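Putative 6-pyruvoyl tetrahydrobiopterin synthase (Caenorhabditis elegans, PDB 2G64) probably converts 7,8-dihydroneopterin triphosphate into 6-pyruvoyl tetrahydropterin, a zinc-dependent step in tetrahydrobiopterin biosynthesis, as a homohexamer of two head-to-head trimers. Local coordinates at residues V49-K53 and M75-L79. The protein carries 1 engineered substitution. Residues are numbered along the deposited sequence; the frame is centred on the assembly and turned at random. Where two conformers were deposited one is given.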
loop_
_atom_site.group_PDB
_atom_site.type_symbol
_atom_site.label_atom_id
_atom_site.label_comp_id
_atom_site.label_asym_id
_atom_site.label_seq_id
_atom_site.Cartn_x
_atom_site.Cartn_y
_atom_site.Cartn_z
ATOM N N VAL A 49 -8.425 -6.120 8.598
ATOM C CA VAL A 49 -8.740 -4.709 8.372
ATOM C C VAL A 49 -10.276 -4.552 8.395
ATOM O O VAL A 49 -10.993 -5.295 7.716
ATOM C CB VAL A 49 -8.185 -4.215 7.023
ATOM C CG1 VAL A 49 -8.555 -2.759 6.806
ATOM C CG2 VAL A 49 -6.641 -4.357 6.989
ATOM N N TRP A 50 -10.764 -3.594 9.163
ATOM C CA TRP A 50 -12.206 -3.350 9.235
ATOM C C TRP A 50 -12.506 -1.975 8.627
ATOM O O TRP A 50 -11.991 -0.971 9.104
ATOM C CB TRP A 50 -12.636 -3.317 10.702
ATOM C CG TRP A 50 -14.119 -3.233 10.913
ATOM C CD1 TRP A 50 -15.101 -3.697 10.078
ATOM C CD2 TRP A 50 -14.789 -2.673 12.055
ATOM N NE1 TRP A 50 -16.361 -3.455 10.644
ATOM C CE2 TRP A 50 -16.190 -2.843 11.856
ATOM C CE3 TRP A 50 -14.342 -2.069 13.244
ATOM C CZ2 TRP A 50 -17.152 -2.408 12.799
ATOM C CZ3 TRP A 50 -15.314 -1.607 14.180
ATOM C CH2 TRP A 50 -16.694 -1.800 13.948
ATOM N N LYS A 51 -13.327 -1.906 7.583
ATOM C CA LYS A 51 -13.707 -0.563 7.107
ATOM C C LYS A 51 -15.201 -0.371 7.318
ATOM O O LYS A 51 -15.984 -1.238 6.983
ATOM C CB LYS A 51 -13.379 -0.388 5.624
ATOM C CG LYS A 51 -11.974 -0.851 5.224
ATOM C CD LYS A 51 -11.712 -0.501 3.772
ATOM C CE LYS A 51 -10.288 -0.895 3.364
ATOM N NZ LYS A 51 -10.066 -0.621 1.900
ATOM N N VAL A 52 -15.569 0.780 7.852
ATOM C CA VAL A 52 -16.959 1.081 8.192
ATOM C C VAL A 52 -17.382 2.240 7.313
ATOM O O VAL A 52 -16.817 3.334 7.410
ATOM C CB VAL A 52 -17.086 1.488 9.674
ATOM C CG1 VAL A 52 -18.481 2.094 9.966
ATOM C CG2 VAL A 52 -16.795 0.276 10.544
ATOM N N LYS A 53 -18.359 1.980 6.446
ATOM C CA LYS A 53 -18.791 2.970 5.465
ATOM C C LYS A 53 -20.216 3.447 5.773
ATOM O O LYS A 53 -21.130 2.648 5.957
ATOM C CB LYS A 53 -18.715 2.374 4.047
ATOM C CG LYS A 53 -18.957 3.372 2.894
ATOM C CD LYS A 53 -18.689 2.656 1.573
ATOM C CE LYS A 53 -18.835 3.582 0.386
ATOM N NZ LYS A 53 -18.194 3.038 -0.849
ATOM N N MET A 75 -16.949 2.497 17.093
ATOM C CA MET A 75 -16.102 1.449 16.502
ATOM C C MET A 75 -15.173 0.813 17.554
ATOM O O MET A 75 -14.946 -0.396 17.529
ATOM C CB MET A 75 -15.293 1.994 15.325
ATOM C CG MET A 75 -16.156 2.220 14.082
ATOM S SD MET A 75 -15.239 2.932 12.704
ATOM C CE MET A 75 -14.015 1.648 12.334
ATOM N N SER A 76 -14.646 1.624 18.470
ATOM C CA SER A 76 -13.802 1.117 19.564
ATOM C C SER A 76 -14.536 0.074 20.400
ATOM O O SER A 76 -13.965 -0.952 20.779
ATOM C CB SER A 76 -13.318 2.260 20.468
ATOM O OG SER A 76 -12.229 1.835 21.281
ATOM N N LEU A 77 -15.803 0.336 20.688
ATOM C CA LEU A 77 -16.629 -0.580 21.472
ATOM C C LEU A 77 -16.734 -1.945 20.803
ATOM O O LEU A 77 -16.626 -2.992 21.463
ATOM C CB LEU A 77 -18.019 0.006 21.663
ATOM C CG LEU A 77 -18.146 1.102 22.711
ATOM C CD1 LEU A 77 -19.583 1.572 22.737
ATOM C CD2 LEU A 77 -17.712 0.577 24.100
ATOM N N VAL A 78 -16.899 -1.939 19.483
ATOM C CA VAL A 78 -16.949 -3.182 18.728
ATOM C C VAL A 78 -15.565 -3.857 18.711
ATOM O O VAL A 78 -15.452 -5.072 18.914
ATOM C CB VAL A 78 -17.455 -2.946 17.273
ATOM C CG1 VAL A 78 -17.595 -4.256 16.526
ATOM C CG2 VAL A 78 -18.797 -2.171 17.276
ATOM N N LEU A 79 -14.523 -3.070 18.451
ATOM C CA LEU A 79 -13.168 -3.605 18.326
ATOM C C LEU A 79 -12.699 -4.237 19.646
ATOM O O LEU A 79 -11.931 -5.194 19.650
ATOM C CB LEU A 79 -12.204 -2.508 17.871
ATOM C CG LEU A 79 -12.307 -2.164 16.377
ATOM C CD1 LEU A 79 -11.601 -0.812 16.142
ATOM C CD2 LEU A 79 -11.687 -3.266 15.521
#
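M75, the first residue of helix segment 75-79, lays its side chain over one face of the W50 indole and ends against V52. Its CB packs against the indole, 3.8 Å from W50 CZ3, while the backbone O of M75 meets the ring's edge near its plane. The extended start carries the sulfur above that face: SD stands 5.2 Å from the centroid of the six-membered ring, a rather distant Met-aromatic contact. The sulfur already reaches V52; the bend at chi3 (63°) folds the methyl CE back over the indole, 3.6 Å from V52 CG2, which itself covers the rim of the same face. One turn further along, on the other side of the ring plane, V78 crosses the indole at about a right angle, its CB 3.6 Å from W50 CH2. L79 follows on that side, its CD2 3.7 Å from W50 CE3. With CG anti to the backbone N (chi1 -173°), the indole extends from the strand and its benzo end meets the helix. With an alanine here, V78 and L79 would probably lose their main apolar partner on the strand, and the M75 thioether its aromatic neighbour. M108 of helix 101-115 touches both W50 and V78, so a second helix shares this buried layer. The whole is a worked example of helix-on-sheet packing in an alpha+beta fold: helix 68-80 runs roughly antiparallel to strand 44-57, at 146° and 11.5 Å between the segment axes, with alternate residues W50 and V52 facing it, as befits the two-layer PTPS subunit.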